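PDB 6OSU: D-alanyl-D-alanine carboxypeptidase (Penicillin binding protein) family protein from Francisella tularensis subsp. tularensis, which probably removes the terminal D-alanine from peptidoglycan precursor peptides, as a serine-type D-Ala-D-Ala carboxypeptidase of the S11 family. Local coordinates for residues 388-400 with 411-423. Numbering follows the deposited sequence.
Sequences APIKTGQTVGNLV and ASIPVVAMNNVSQ
V415 and G397 form a hydrogen-bonded antiparallel pair: V415 N reaches G397 O at 2.7 Å, nearly straight at 171°. At the next hydrogen-bonded pair, beyond N398 and P414, L399 and I413 exchange bonds in both directions, and CB of L399 rests on CG2 of I413. Between the T395-V416 and G397-V415 pairs the register slips by one residue, a beta bulge; V396 N uses V415 O there, at 3.3 Å. The extended backbone of G397, with its positive phi, would press a CB against the preceding carbonyl O.

Beyond the bulge, the type II turn K391-Q394 sits against A417: G393 N donates to A417 O at 2.7 Å, A417 N to Q394 O at 2.8 Å. The methyl of A417 lies against Q394 O and K391 O, with CG2 of I390 and CG1 of V396 a little farther off on one side. N420 holds CG beside its own backbone N (chi1 -80°), which brings OD1 to T392 N at 3.0 Å; the donor stands 43° above the amide's carbonyl plane. I390 and V421 lie side by side, CB to CG2 3.5 Å, joined by two weak backbone bonds.

Around this first shell, V358 touches V396 and V415, I364 touches L399 and I413, and N419 OD1 accepts from T357 N. The pairing belongs to hairpin 395-403/409-417 in the PBP5-type C-terminal domain, away from the predicted catalytic residues. Its chemistry implies cohesion by main-chain hydrogen bonds along the strands and at the turn, where N420's side-chain amide adds one more, and past it by weaker main-chain bonds with aliphatic contacts.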
loop_
_atom_site.group_PDB
_atom_site.type_symbol
_atom_site.label_atom_id
_atom_site.label_comp_id
_atom_site.label_asym_id
_atom_site.label_seq_id
_atom_site.Cartn_x
_atom_site.Cartn_y
_atom_site.Cartn_z
ATOM N N ALA A 388 43.673 9.724 16.715
ATOM C CA ALA A 388 43.416 10.023 18.111
ATOM C C ALA A 388 43.784 11.476 18.411
ATOM O O ALA A 388 44.716 12.023 17.816
ATOM C CB ALA A 388 44.212 9.082 19.009
ATOM N N PRO A 389 43.076 12.123 19.352
ATOM C CA PRO A 389 42.023 11.586 20.225
ATOM C C PRO A 389 40.629 11.510 19.598
ATOM O O PRO A 389 40.312 12.260 18.675
ATOM C CB PRO A 389 42.020 12.575 21.391
ATOM C CG PRO A 389 42.391 13.869 20.756
ATOM C CD PRO A 389 43.385 13.529 19.673
ATOM N N ILE A 390 39.810 10.594 20.116
ATOM C CA ILE A 390 38.407 10.454 19.745
ATOM C C ILE A 390 37.600 10.357 21.032
ATOM O O ILE A 390 37.987 9.632 21.955
ATOM C CB ILE A 390 38.161 9.214 18.864
ATOM C CG1 ILE A 390 39.066 9.232 17.630
ATOM C CG2 ILE A 390 36.695 9.119 18.466
ATOM C CD1 ILE A 390 39.254 7.874 16.998
ATOM N N LYS A 391 36.484 11.078 21.094
ATOM C CA LYS A 391 35.654 11.090 22.289
ATOM C C LYS A 391 34.435 10.191 22.111
ATOM O O LYS A 391 33.991 9.927 20.992
ATOM C CB LYS A 391 35.199 12.510 22.638
ATOM C CG LYS A 391 34.658 12.642 24.063
ATOM C CD LYS A 391 33.677 13.791 24.193
ATOM C CE LYS A 391 34.390 15.118 24.361
ATOM N NZ LYS A 391 33.429 16.252 24.312
ATOM N N THR A 392 33.906 9.715 23.239
ATOM C CA THR A 392 32.655 8.969 23.235
ATOM C C THR A 392 31.539 9.813 22.632
ATOM O O THR A 392 31.331 10.964 23.027
ATOM C CB THR A 392 32.286 8.548 24.660
ATOM O OG1 THR A 392 33.190 7.533 25.114
ATOM C CG2 THR A 392 30.859 8.021 24.718
ATOM N N GLY A 393 30.822 9.242 21.671
ATOM C CA GLY A 393 29.785 9.969 20.974
ATOM C C GLY A 393 30.248 10.714 19.746
ATOM O O GLY A 393 29.452 11.453 19.152
ATOM N N GLN A 394 31.504 10.548 19.344
ATOM C CA GLN A 394 32.009 11.140 18.115
ATOM C C GLN A 394 31.778 10.191 16.945
ATOM O O GLN A 394 31.949 8.974 17.070
ATOM C CB GLN A 394 33.496 11.464 18.259
ATOM C CG GLN A 394 34.172 11.991 17.004
ATOM C CD GLN A 394 35.647 12.277 17.229
ATOM O OE1 GLN A 394 36.069 12.571 18.347
ATOM N NE2 GLN A 394 36.441 12.183 16.166
ATOM N N THR A 395 31.374 10.751 15.808
ATOM C CA THR A 395 31.122 9.955 14.613
ATOM C C THR A 395 32.449 9.590 13.957
ATOM O O THR A 395 33.219 10.474 13.567
ATOM C CB THR A 395 30.230 10.723 13.640
ATOM O OG1 THR A 395 29.033 11.137 14.311
ATOM C CG2 THR A 395 29.865 9.847 12.450
ATOM N N VAL A 396 32.715 8.290 13.831
ATOM C CA VAL A 396 33.994 7.808 13.317
ATOM C C VAL A 396 33.881 7.144 11.957
ATOM O O VAL A 396 34.921 6.837 11.351
ATOM C CB VAL A 396 34.674 6.843 14.309
ATOM C CG1 VAL A 396 35.114 7.590 15.557
ATOM C CG2 VAL A 396 33.734 5.704 14.663
ATOM N N GLY A 397 32.676 6.904 11.461
ATOM C CA GLY A 397 32.535 6.272 10.160
ATOM C C GLY A 397 31.141 5.689 9.987
ATOM O O GLY A 397 30.183 6.138 10.618
ATOM N N ASN A 398 31.062 4.685 9.117
ATOM C CA ASN A 398 29.813 4.022 8.773
ATOM C C ASN A 398 29.910 2.530 9.053
ATOM O O ASN A 398 30.937 1.902 8.774
ATOM C CB ASN A 398 29.467 4.225 7.294
ATOM C CG ASN A 398 29.172 5.668 6.948
ATOM O OD1 ASN A 398 28.464 6.364 7.675
ATOM N ND2 ASN A 398 29.711 6.125 5.825
ATOM N N LEU A 399 28.836 1.961 9.597
ATOM C CA LEU A 399 28.660 0.516 9.544
ATOM C C LEU A 399 28.127 0.158 8.164
ATOM O O LEU A 399 27.158 0.757 7.688
ATOM C CB LEU A 399 27.712 0.019 10.635
ATOM C CG LEU A 399 27.619 -1.509 10.756
ATOM C CD1 LEU A 399 27.467 -1.924 12.208
ATOM C CD2 LEU A 399 26.476 -2.087 9.927
ATOM N N VAL A 400 28.766 -0.808 7.519
ATOM C CA VAL A 400 28.505 -1.104 6.119
ATOM C C VAL A 400 28.115 -2.568 5.977
ATOM O O VAL A 400 28.736 -3.450 6.583
ATOM C CB VAL A 400 29.731 -0.772 5.240
ATOM C CG1 VAL A 400 29.514 -1.246 3.817
ATOM C CG2 VAL A 400 30.009 0.729 5.264
ATOM N N ALA A 411 23.817 -1.648 2.486
ATOM C CA ALA A 411 23.333 -0.667 3.442
ATOM C C ALA A 411 24.524 0.043 4.062
ATOM O O ALA A 411 25.621 -0.516 4.149
ATOM C CB ALA A 411 22.481 -1.317 4.536
ATOM N N SER A 412 24.298 1.280 4.498
ATOM C CA SER A 412 25.336 2.078 5.134
ATOM C C SER A 412 24.685 2.973 6.174
ATOM O O SER A 412 23.697 3.651 5.874
ATOM C CB SER A 412 26.100 2.919 4.108
ATOM O OG SER A 412 27.108 3.694 4.733
ATOM N N ILE A 413 25.234 2.975 7.384
ATOM C CA ILE A 413 24.657 3.767 8.465
ATOM C C ILE A 413 25.787 4.390 9.282
ATOM O O ILE A 413 26.783 3.716 9.588
ATOM C CB ILE A 413 23.698 2.910 9.312
ATOM C CG1 ILE A 413 22.614 3.776 9.943
ATOM C CG2 ILE A 413 24.425 2.108 10.380
ATOM C CD1 ILE A 413 21.416 2.976 10.396
ATOM N N PRO A 414 25.708 5.680 9.604
ATOM C CA PRO A 414 26.773 6.302 10.400
ATOM C C PRO A 414 26.856 5.689 11.789
ATOM O O PRO A 414 25.842 5.396 12.427
ATOM C CB PRO A 414 26.369 7.781 10.449
ATOM C CG PRO A 414 24.931 7.812 10.065
ATOM C CD PRO A 414 24.730 6.669 9.125
ATOM N N VAL A 415 28.086 5.492 12.249
ATOM C CA VAL A 415 28.353 4.828 13.515
ATOM C C VAL A 415 29.142 5.776 14.409
ATOM O O VAL A 415 29.904 6.628 13.934
ATOM C CB VAL A 415 29.096 3.490 13.299
ATOM C CG1 VAL A 415 30.588 3.716 13.096
ATOM C CG2 VAL A 415 28.828 2.544 14.446
ATOM N N VAL A 416 28.944 5.633 15.713
ATOM C CA VAL A 416 29.456 6.589 16.683
ATOM C C VAL A 416 30.336 5.859 17.688
ATOM O O VAL A 416 30.199 4.651 17.905
ATOM C CB VAL A 416 28.298 7.340 17.381
ATOM C CG1 VAL A 416 27.923 6.677 18.698
ATOM C CG2 VAL A 416 28.645 8.799 17.572
ATOM N N ALA A 417 31.251 6.607 18.301
ATOM C CA ALA A 417 32.219 6.022 19.221
ATOM C C ALA A 417 31.593 5.778 20.588
ATOM O O ALA A 417 30.896 6.643 21.132
ATOM C CB ALA A 417 33.443 6.929 19.354
ATOM N N MET A 418 31.837 4.590 21.138
ATOM C CA MET A 418 31.416 4.257 22.488
ATOM C C MET A 418 32.575 4.208 23.472
ATOM O O MET A 418 32.336 4.066 24.676
ATOM C CB MET A 418 30.680 2.910 22.500
ATOM C CG MET A 418 29.575 2.780 21.453
ATOM S SD MET A 418 27.911 3.066 22.093
ATOM C CE MET A 418 27.677 4.801 21.729
ATOM N N ASN A 419 33.814 4.314 22.996
ATOM C CA ASN A 419 35.014 4.346 23.824
ATOM C C ASN A 419 35.730 5.679 23.649
ATOM O O ASN A 419 35.289 6.562 22.908
ATOM C CB ASN A 419 35.971 3.203 23.469
ATOM C CG ASN A 419 35.503 1.862 23.981
ATOM O OD1 ASN A 419 35.246 0.949 23.202
ATOM N ND2 ASN A 419 35.406 1.729 25.301
ATOM N N ASN A 420 36.860 5.804 24.340
ATOM C CA ASN A 420 37.799 6.902 24.170
ATOM C C ASN A 420 39.151 6.326 23.779
ATOM O O ASN A 420 39.533 5.250 24.248
ATOM C CB ASN A 420 37.936 7.726 25.459
ATOM C CG ASN A 420 36.797 8.703 25.655
ATOM O OD1 ASN A 420 36.477 9.479 24.762
ATOM N ND2 ASN A 420 36.180 8.671 26.831
ATOM N N VAL A 421 39.870 7.032 22.912
ATOM C CA VAL A 421 41.243 6.685 22.566
ATOM C C VAL A 421 42.124 7.894 22.831
ATOM O O VAL A 421 41.773 9.022 22.465
ATOM C CB VAL A 421 41.378 6.217 21.105
ATOM C CG1 VAL A 421 40.880 4.790 20.974
ATOM C CG2 VAL A 421 40.615 7.150 20.185
ATOM N N SER A 422 43.264 7.653 23.473
ATOM C CA SER A 422 44.188 8.699 23.889
ATOM C C SER A 422 45.362 8.742 22.925
ATOM O O SER A 422 45.933 7.699 22.589
ATOM C CB SER A 422 44.679 8.444 25.314
ATOM O OG SER A 422 43.611 8.009 26.133
ATOM N N GLN A 423 45.712 9.941 22.468
ATOM C CA GLN A 423 46.835 10.070 21.555
ATOM C C GLN A 423 48.146 9.933 22.318
ATOM O O GLN A 423 48.215 10.178 23.525
ATOM C CB GLN A 423 46.788 11.404 20.808
ATOM C CG GLN A 423 47.389 12.579 21.562
ATOM C CD GLN A 423 46.377 13.317 22.417
ATOM O OE1 GLN A 423 46.138 14.507 22.221
ATOM N NE2 GLN A 423 45.783 12.618 23.375
#